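TRNA delta(2)-isopentenylpyrophosphate transferase (Bacillus halodurans, PDB 3EXA) probably transfers a dimethylallyl group from dimethylallyl diphosphate to the adenine at position 37 of tRNAs that read codons beginning with uridine. Local coordinates at residues Asp122-Leu127 against Asn158-Ile163; Asp141-Ile146 against Glu167-Thr172. All coordinates share one frame; numbering follows the deposited sequence.

Interaction 1 (Asp122-Leu127 against Asn158-Ile163); sequences DYRHEL and NYRRVI
Ile-163 packs against Leu-127 and the aliphatic start of Arg-124, where helix 159-171 passes helix 121-133. The short axes approach to 11.2 Å at 142°, closer to antiparallel than to perpendicular. The Leu-127 side chain can be followed outward. CB of Leu-127 lies 4.1 Å from CG1 of Ile-163. Its CG sits over one face of the Tyr-123 ring, toward the rim, within its own helix. CD1 of Leu-127 comes 3.9 Å from CG2 and 3.8 Å from the carbonyl O of Ile-163. The two chains lie alongside and run opposite ways. CG of Arg-124 meets CG2 of Ile-163 at 4.1 Å. The Arg-124 chain is bent at chi2 and chi3, and NE of Arg-124 comes 3.7 Å from NH2 of Arg-160. The meeting is edge to edge, with the guanidinium planes 43° apart. Arg-160 NH2 forms a salt bridge with Glu-128, and Arg-124 NH2 donates a hydrogen bond to Gly-115 O of the second subunit. Arg-160 belongs to a region that, by similarity, interacts with substrate tRNA. No hydrogen bond joins the two segments. The direct contact is mainly apolar; Glu-128 probably offsets the charge of Arg-160, and Glu-167, more weakly, that of Arg-124.

Interaction 2 (Asp141-Ile146 against Glu167-Thr172); sequences DKLSKI and EIIKLT
Ile-169 points its CD1 methyl at two side chains of segment 141-146 at once. The tight part of the contact is here. CD2 of Leu-143 lies 3.4 Å from CD1 of Ile-169, closer than usual for two methyl carbons. CD1 of Ile-169 is also 3.5 Å from CG2 of Ile-146. In Ile-169, CG1 stands anti to the carbonyl carbon (chi1 -68°) and chi2 is extended, which carries CD1 out to face both methyls. Leu-143 starts from a CB that does not aim at the other segment, but CG, set anti to the backbone N (chi1 -178°), brings CD2 across. The Leu-143 and Ile-169 side chains cross at a slant. Leu-143 is buried and also packs on Leu-166 and Ala-151. The contact joins the C-terminal part of helix 159-171 to Leu-143 of helix 136-144 and to Ile-146 just along the chain, in an all-helical part that stands apart from the central parallel sheet of this P-loop-related fold. On the solvent side Ile-146 is exposed. Its CB points toward the other segment. CD1 of Ile-146 touches CG2 of Ile-169 at 3.6 Å, each side chain heading back along the other. Neither a hydrogen bond nor a salt bridge crosses between the segments. Helix 159-171 ends at Leu-171; the exposed Thr-172 packs on Ile-168 of the second subunit.

In the fold
The two interactions share helix 159-171. Interaction 1 uses its N-terminal end and interaction 2 its C-terminal end. Helices 121-133 and 136-144 follow each other in the chain and each supplies one partner, so the segments alternate along the sequence. The centres are about 10 Å apart and lie about 38 and 35 Å from the centre of the chain. The two contacts also touch directly: CG of Arg-124 comes 3.2 Å from OE1 of Glu-167, and the Tyr-123 ring packs on Lys-170. Together they tie three helices into a small bundle away from the parallel sheet. Both contacts also touch the second subunit of the assembly.

Interaction 1 (Asp122-Leu127 against Asn158-Ile163)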
ATOM      1  N   ASP A 122     -11.254  -2.988   1.317  1.00 33.50           N
ATOM      2  CA  ASP A 122     -12.642  -2.865   1.742  1.00 33.55           C
ATOM      3  C   ASP A 122     -13.229  -1.483   1.482  1.00 32.61           C
ATOM      4  O   ASP A 122     -14.370  -1.366   1.028  1.00 32.13           O
ATOM      5  CB  ASP A 122     -12.787  -3.214   3.226  1.00 33.30           C
ATOM      6  CG  ASP A 122     -12.346  -4.633   3.538  1.00 29.77           C
ATOM      7  OD1 ASP A 122     -12.540  -5.528   2.685  1.00 35.34           O
ATOM      8  OD2 ASP A 122     -11.815  -4.855   4.642  1.00 37.83           O
ATOM      9  N   TYR A 123     -12.456  -0.438   1.763  1.00 28.47           N
ATOM     10  CA  TYR A 123     -12.929   0.924   1.544  1.00 25.15           C
ATOM     11  C   TYR A 123     -13.178   1.165   0.063  1.00 26.07           C
ATOM     12  O   TYR A 123     -14.119   1.867  -0.320  1.00 24.91           O
ATOM     13  CB  TYR A 123     -11.907   1.936   2.063  1.00 21.60           C
ATOM     14  CG  TYR A 123     -12.350   3.376   1.923  1.00 25.85           C
ATOM     15  CD1 TYR A 123     -11.709   4.239   1.041  1.00 20.70           C
ATOM     16  CD2 TYR A 123     -13.401   3.879   2.689  1.00 31.18           C
ATOM     17  CE1 TYR A 123     -12.103   5.570   0.928  1.00 29.47           C
ATOM     18  CE2 TYR A 123     -13.806   5.206   2.581  1.00 26.73           C
ATOM     19  CZ  TYR A 123     -13.153   6.047   1.702  1.00 27.09           C
ATOM     20  OH  TYR A 123     -13.541   7.365   1.604  1.00 21.74           O
ATOM     21  N   ARG A 124     -12.327   0.582  -0.775  1.00 27.43           N
ATOM     22  CA  ARG A 124     -12.488   0.749  -2.208  1.00 25.40           C
ATOM     23  C   ARG A 124     -13.796   0.067  -2.586  1.00 31.53           C
ATOM     24  O   ARG A 124     -14.578   0.592  -3.381  1.00 30.10           O
ATOM     25  CB  ARG A 124     -11.319   0.117  -2.959  1.00 33.01           C
ATOM     26  CG  ARG A 124     -11.186   0.598  -4.392  1.00 34.30           C
ATOM     27  CD  ARG A 124     -11.211  -0.563  -5.367  1.00 39.48           C
ATOM     28  NE  ARG A 124     -10.129  -0.472  -6.349  1.00 49.12           N
ATOM     29  CZ  ARG A 124      -8.844  -0.677  -6.074  1.00 44.89           C
ATOM     30  NH1 ARG A 124      -8.464  -0.992  -4.843  1.00 50.42           N
ATOM     31  NH2 ARG A 124      -7.934  -0.568  -7.028  1.00 53.23           N
ATOM     32  N   HIS A 125     -14.030  -1.105  -2.002  1.00 32.01           N
ATOM     33  CA  HIS A 125     -15.259  -1.852  -2.253  1.00 32.65           C
ATOM     34  C   HIS A 125     -16.444  -0.983  -1.815  1.00 35.81           C
ATOM     35  O   HIS A 125     -17.482  -0.945  -2.477  1.00 33.78           O
ATOM     36  CB  HIS A 125     -15.251  -3.157  -1.452  1.00 35.40           C
ATOM     37  CG  HIS A 125     -16.462  -4.015  -1.666  1.00 35.68           C
ATOM     38  ND1 HIS A 125     -16.924  -4.896  -0.713  1.00 37.03           N
ATOM     39  CD2 HIS A 125     -17.294  -4.143  -2.729  1.00 38.07           C
ATOM     40  CE1 HIS A 125     -17.988  -5.528  -1.176  1.00 37.69           C
ATOM     41  NE2 HIS A 125     -18.232  -5.088  -2.398  1.00 36.78           N
ATOM     42  N   GLU A 126     -16.275  -0.282  -0.696  1.00 34.45           N
ATOM     43  CA  GLU A 126     -17.319   0.588  -0.158  1.00 29.01           C
ATOM     44  C   GLU A 126     -17.668   1.711  -1.128  1.00 27.31           C
ATOM     45  O   GLU A 126     -18.839   2.027  -1.321  1.00 20.28           O
ATOM     46  CB  GLU A 126     -16.853   1.183   1.169  1.00 36.83           C
ATOM     47  CG  GLU A 126     -17.803   2.177   1.809  1.00 42.09           C
ATOM     48  CD  GLU A 126     -17.241   2.734   3.105  1.00 48.96           C
ATOM     49  OE1 GLU A 126     -16.864   1.925   3.984  1.00 50.12           O
ATOM     50  OE2 GLU A 126     -17.177   3.978   3.245  1.00 51.48           O
ATOM     51  N   LEU A 127     -16.647   2.317  -1.729  1.00 21.48           N
ATOM     52  CA  LEU A 127     -16.873   3.402  -2.671  1.00 23.02           C
ATOM     53  C   LEU A 127     -17.554   2.912  -3.945  1.00 30.68           C
ATOM     54  O   LEU A 127     -18.441   3.581  -4.478  1.00 30.10           O
ATOM     55  CB  LEU A 127     -15.559   4.087  -3.037  1.00 18.91           C
ATOM     56  CG  LEU A 127     -14.849   4.775  -1.872  1.00 26.61           C
ATOM     57  CD1 LEU A 127     -13.530   5.344  -2.353  1.00 26.38           C
ATOM     58  CD2 LEU A 127     -15.741   5.861  -1.300  1.00 18.84           C
ATOM     59  N   ASN A 158     -16.015  10.839 -14.215  1.00 30.44           N
ATOM     60  CA  ASN A 158     -14.774  10.083 -14.105  1.00 32.86           C
ATOM     61  C   ASN A 158     -14.693   9.486 -12.701  1.00 28.95           C
ATOM     62  O   ASN A 158     -13.763   9.771 -11.960  1.00 28.84           O
ATOM     63  CB  ASN A 158     -13.577  11.007 -14.345  1.00 33.30           C
ATOM     64  CG  ASN A 158     -12.303  10.245 -14.658  1.00 37.90           C
ATOM     65  OD1 ASN A 158     -12.255   9.015 -14.556  1.00 46.28           O
ATOM     66  ND2 ASN A 158     -11.259  10.974 -15.039  1.00 32.74           N
ATOM     67  N   TYR A 159     -15.672   8.652 -12.352  1.00 31.66           N
ATOM     68  CA  TYR A 159     -15.746   8.028 -11.037  1.00 28.45           C
ATOM     69  C   TYR A 159     -14.501   7.243 -10.655  1.00 34.40           C
ATOM     70  O   TYR A 159     -14.194   7.089  -9.468  1.00 37.11           O
ATOM     71  CB  TYR A 159     -16.947   7.094 -10.953  1.00 26.86           C
ATOM     72  CG  TYR A 159     -16.800   5.826 -11.774  1.00 31.56           C
ATOM     73  CD1 TYR A 159     -17.263   5.762 -13.091  1.00 26.39           C
ATOM     74  CD2 TYR A 159     -16.205   4.683 -11.225  1.00 33.39           C
ATOM     75  CE1 TYR A 159     -17.143   4.593 -13.841  1.00 23.84           C
ATOM     76  CE2 TYR A 159     -16.075   3.509 -11.966  1.00 29.44           C
ATOM     77  CZ  TYR A 159     -16.549   3.468 -13.271  1.00 32.64           C
ATOM     78  OH  TYR A 159     -16.447   2.290 -13.985  1.00 22.38           O
ATOM     79  N   ARG A 160     -13.791   6.730 -11.650  1.00 30.79           N
ATOM     80  CA  ARG A 160     -12.584   5.964 -11.380  1.00 34.33           C
ATOM     81  C   ARG A 160     -11.537   6.855 -10.722  1.00 33.01           C
ATOM     82  O   ARG A 160     -10.880   6.456  -9.758  1.00 32.85           O
ATOM     83  CB  ARG A 160     -12.021   5.381 -12.678  1.00 45.20           C
ATOM     84  CG  ARG A 160     -11.332   4.056 -12.460  1.00 51.58           C
ATOM     85  CD  ARG A 160     -12.348   3.041 -11.966  1.00 56.45           C
ATOM     86  NE  ARG A 160     -11.797   2.159 -10.940  1.00 53.62           N
ATOM     87  CZ  ARG A 160     -12.480   1.180 -10.357  1.00 49.72           C
ATOM     88  NH1 ARG A 160     -13.745   0.953 -10.695  1.00 41.44           N
ATOM     89  NH2 ARG A 160     -11.897   0.429  -9.438  1.00 45.69           N
ATOM     90  N   ARG A 161     -11.394   8.066 -11.248  1.00 32.57           N
ATOM     91  CA  ARG A 161     -10.434   9.024 -10.723  1.00 34.32           C
ATOM     92  C   ARG A 161     -10.927   9.625  -9.402  1.00 30.91           C
ATOM     93  O   ARG A 161     -10.132  10.079  -8.584  1.00 23.13           O
ATOM     94  CB  ARG A 161     -10.188  10.123 -11.760  1.00 37.02           C
ATOM     95  CG  ARG A 161      -9.090  11.107 -11.402  1.00 48.52           C
ATOM     96  CD  ARG A 161      -8.814  12.045 -12.572  1.00 60.90           C
ATOM     97  NE  ARG A 161      -7.893  13.127 -12.223  1.00 62.32           N
ATOM     98  CZ  ARG A 161      -7.434  14.027 -13.089  1.00 66.59           C
ATOM     99  NH1 ARG A 161      -7.807  13.979 -14.363  1.00 63.24           N
ATOM    100  NH2 ARG A 161      -6.603  14.977 -12.680  1.00 65.97           N
ATOM    101  N   VAL A 162     -12.241   9.620  -9.193  1.00 31.02           N
ATOM    102  CA  VAL A 162     -12.807  10.141  -7.955  1.00 26.78           C
ATOM    103  C   VAL A 162     -12.595   9.107  -6.856  1.00 23.51           C
ATOM    104  O   VAL A 162     -12.291   9.452  -5.720  1.00 30.43           O
ATOM    105  CB  VAL A 162     -14.309  10.443  -8.114  1.00 26.46           C
ATOM    106  CG1 VAL A 162     -14.939  10.760  -6.758  1.00 27.58           C
ATOM    107  CG2 VAL A 162     -14.491  11.618  -9.064  1.00 23.80           C
ATOM    108  N   ILE A 163     -12.746   7.834  -7.186  1.00 20.51           N
ATOM    109  CA  ILE A 163     -12.524   6.803  -6.181  1.00 28.22           C
ATOM    110  C   ILE A 163     -11.061   6.843  -5.736  1.00 22.37           C
ATOM    111  O   ILE A 163     -10.752   6.670  -4.563  1.00 19.58           O
ATOM    112  CB  ILE A 163     -12.848   5.402  -6.736  1.00 27.75           C
ATOM    113  CG1 ILE A 163     -14.367   5.227  -6.810  1.00 32.24           C
ATOM    114  CG2 ILE A 163     -12.202   4.325  -5.864  1.00 26.80           C
ATOM    115  CD1 ILE A 163     -14.810   3.925  -7.389  1.00 24.52           C
TER

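Interaction 2 (Asp141-Ile146 against Glu167-Thr172)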
ATOM      1  N   ASP A 141     -19.832  14.506  -4.939  1.00 37.12           N
ATOM      2  CA  ASP A 141     -20.155  15.434  -3.863  1.00 37.28           C
ATOM      3  C   ASP A 141     -19.456  14.975  -2.588  1.00 37.24           C
ATOM      4  O   ASP A 141     -19.046  15.798  -1.769  1.00 33.09           O
ATOM      5  CB  ASP A 141     -21.669  15.523  -3.641  1.00 29.62           C
ATOM      6  CG  ASP A 141     -22.393  16.173  -4.812  1.00 33.72           C
ATOM      7  OD1 ASP A 141     -21.864  17.160  -5.371  1.00 28.24           O
ATOM      8  OD2 ASP A 141     -23.495  15.704  -5.169  1.00 35.52           O
ATOM      9  N   LYS A 142     -19.311  13.659  -2.431  1.00 34.73           N
ATOM     10  CA  LYS A 142     -18.649  13.102  -1.254  1.00 29.94           C
ATOM     11  C   LYS A 142     -17.220  13.619  -1.161  1.00 33.14           C
ATOM     12  O   LYS A 142     -16.760  14.028  -0.096  1.00 34.27           O
ATOM     13  CB  LYS A 142     -18.626  11.570  -1.317  1.00 26.78           C
ATOM     14  CG  LYS A 142     -17.828  10.922  -0.179  1.00 33.26           C
ATOM     15  CD  LYS A 142     -17.787   9.398  -0.301  1.00 34.45           C
ATOM     16  CE  LYS A 142     -19.118   8.746   0.086  1.00 37.98           C
ATOM     17  NZ  LYS A 142     -19.420   8.826   1.558  1.00 35.74           N
ATOM     18  N   LEU A 143     -16.520  13.598  -2.288  1.00 33.28           N
ATOM     19  CA  LEU A 143     -15.145  14.054  -2.327  1.00 31.63           C
ATOM     20  C   LEU A 143     -15.076  15.579  -2.237  1.00 33.70           C
ATOM     21  O   LEU A 143     -14.158  16.129  -1.632  1.00 29.09           O
ATOM     22  CB  LEU A 143     -14.490  13.533  -3.610  1.00 32.49           C
ATOM     23  CG  LEU A 143     -13.019  13.816  -3.912  1.00 35.77           C
ATOM     24  CD1 LEU A 143     -12.901  15.139  -4.638  1.00 38.08           C
ATOM     25  CD2 LEU A 143     -12.208  13.805  -2.627  1.00 32.56           C
ATOM     26  N   SER A 144     -16.071  16.248  -2.817  1.00 34.97           N
ATOM     27  CA  SER A 144     -16.159  17.715  -2.832  1.00 33.56           C
ATOM     28  C   SER A 144     -16.315  18.294  -1.417  1.00 33.03           C
ATOM     29  O   SER A 144     -15.892  19.418  -1.140  1.00 31.84           O
ATOM     30  CB  SER A 144     -17.346  18.146  -3.715  1.00 34.06           C
ATOM     31  OG  SER A 144     -17.340  19.532  -3.998  1.00 35.74           O
ATOM     32  N   LYS A 145     -16.925  17.517  -0.528  1.00 33.53           N
ATOM     33  CA  LYS A 145     -17.133  17.940   0.851  1.00 37.93           C
ATOM     34  C   LYS A 145     -15.889  17.670   1.707  1.00 45.74           C
ATOM     35  O   LYS A 145     -15.759  18.198   2.814  1.00 44.87           O
ATOM     36  CB  LYS A 145     -18.334  17.201   1.457  1.00 29.72           C
ATOM     37  CG  LYS A 145     -18.590  17.527   2.921  1.00 28.94           C
ATOM     38  CD  LYS A 145     -19.382  16.436   3.604  1.00 40.97           C
ATOM     39  CE  LYS A 145     -19.351  16.593   5.123  1.00 47.26           C
ATOM     40  NZ  LYS A 145     -19.891  15.378   5.829  1.00 43.62           N
ATOM     41  N   ILE A 146     -14.981  16.845   1.188  1.00 48.81           N
ATOM     42  CA  ILE A 146     -13.750  16.486   1.899  1.00 49.90           C
ATOM     43  C   ILE A 146     -12.537  17.178   1.258  1.00 49.18           C
ATOM     44  O   ILE A 146     -11.436  17.167   1.806  1.00 50.06           O
ATOM     45  CB  ILE A 146     -13.546  14.932   1.888  1.00 47.92           C
ATOM     46  CG1 ILE A 146     -12.885  14.462   3.189  1.00 52.55           C
ATOM     47  CG2 ILE A 146     -12.690  14.526   0.709  1.00 48.31           C
ATOM     48  CD1 ILE A 146     -11.430  14.872   3.354  1.00 52.65           C
ATOM     49  N   GLU A 167      -9.493   7.368  -1.877  1.00 27.34           N
ATOM     50  CA  GLU A 167      -8.673   6.348  -1.230  1.00 30.23           C
ATOM     51  C   GLU A 167      -7.380   6.970  -0.723  1.00 29.79           C
ATOM     52  O   GLU A 167      -6.915   6.653   0.370  1.00 23.61           O
ATOM     53  CB  GLU A 167      -8.326   5.200  -2.191  1.00 32.17           C
ATOM     54  CG  GLU A 167      -9.502   4.435  -2.793  1.00 34.09           C
ATOM     55  CD  GLU A 167      -9.051   3.196  -3.565  1.00 32.25           C
ATOM     56  OE1 GLU A 167      -8.754   2.169  -2.925  1.00 43.01           O
ATOM     57  OE2 GLU A 167      -8.975   3.246  -4.810  1.00 28.22           O
ATOM     58  N   ILE A 168      -6.798   7.850  -1.532  1.00 32.43           N
ATOM     59  CA  ILE A 168      -5.559   8.516  -1.158  1.00 32.42           C
ATOM     60  C   ILE A 168      -5.762   9.341   0.109  1.00 35.12           C
ATOM     61  O   ILE A 168      -4.897   9.366   0.989  1.00 38.47           O
ATOM     62  CB  ILE A 168      -5.055   9.432  -2.287  1.00 30.75           C
ATOM     63  CG1 ILE A 168      -4.539   8.572  -3.452  1.00 37.79           C
ATOM     64  CG2 ILE A 168      -3.970  10.357  -1.760  1.00 36.14           C
ATOM     65  CD1 ILE A 168      -3.990   9.366  -4.641  1.00 20.96           C
ATOM     66  N   ILE A 169      -6.915  10.001   0.205  1.00 36.95           N
ATOM     67  CA  ILE A 169      -7.248  10.835   1.361  1.00 28.46           C
ATOM     68  C   ILE A 169      -7.389   9.977   2.613  1.00 30.78           C
ATOM     69  O   ILE A 169      -6.846  10.310   3.673  1.00 33.88           O
ATOM     70  CB  ILE A 169      -8.561  11.630   1.109  1.00 27.25           C
ATOM     71  CG1 ILE A 169      -8.318  12.673   0.009  1.00 23.20           C
ATOM     72  CG2 ILE A 169      -9.047  12.288   2.404  1.00 26.60           C
ATOM     73  CD1 ILE A 169      -9.563  13.413  -0.476  1.00 19.59           C
ATOM     74  N   LYS A 170      -8.112   8.869   2.481  1.00 30.89           N
ATOM     75  CA  LYS A 170      -8.318   7.942   3.588  1.00 30.86           C
ATOM     76  C   LYS A 170      -6.971   7.425   4.100  1.00 30.85           C
ATOM     77  O   LYS A 170      -6.857   7.017   5.251  1.00 30.67           O
ATOM     78  CB  LYS A 170      -9.186   6.761   3.140  1.00 34.60           C
ATOM     79  CG  LYS A 170      -9.530   5.774   4.258  1.00 42.00           C
ATOM     80  CD  LYS A 170      -9.378   4.319   3.799  1.00 50.12           C
ATOM     81  CE  LYS A 170      -7.918   3.971   3.482  1.00 55.63           C
ATOM     82  NZ  LYS A 170      -7.766   2.651   2.795  1.00 47.57           N
ATOM     83  N   LEU A 171      -5.951   7.430   3.248  1.00 36.14           N
ATOM     84  CA  LEU A 171      -4.642   6.964   3.681  1.00 45.11           C
ATOM     85  C   LEU A 171      -4.028   7.922   4.689  1.00 47.95           C
ATOM     86  O   LEU A 171      -3.466   7.497   5.695  1.00 51.41           O
ATOM     87  CB  LEU A 171      -3.697   6.812   2.495  1.00 38.16           C
ATOM     88  CG  LEU A 171      -3.742   5.461   1.782  1.00 37.40           C
ATOM     89  CD1 LEU A 171      -2.788   5.495   0.599  1.00 30.42           C
ATOM     90  CD2 LEU A 171      -3.347   4.347   2.747  1.00 41.73           C
ATOM     91  N   THR A 172      -4.151   9.217   4.423  1.00 51.34           N
ATOM     92  CA  THR A 172      -3.589  10.230   5.305  1.00 56.54           C
ATOM     93  C   THR A 172      -4.488  10.578   6.489  1.00 58.07           C
ATOM     94  O   THR A 172      -4.336  11.637   7.095  1.00 60.19           O
ATOM     95  CB  THR A 172      -3.288  11.522   4.525  1.00 58.17           C
ATOM     96  OG1 THR A 172      -2.552  12.422   5.362  1.00 60.05           O
ATOM     97  CG2 THR A 172      -4.583  12.189   4.090  1.00 56.07           C
TER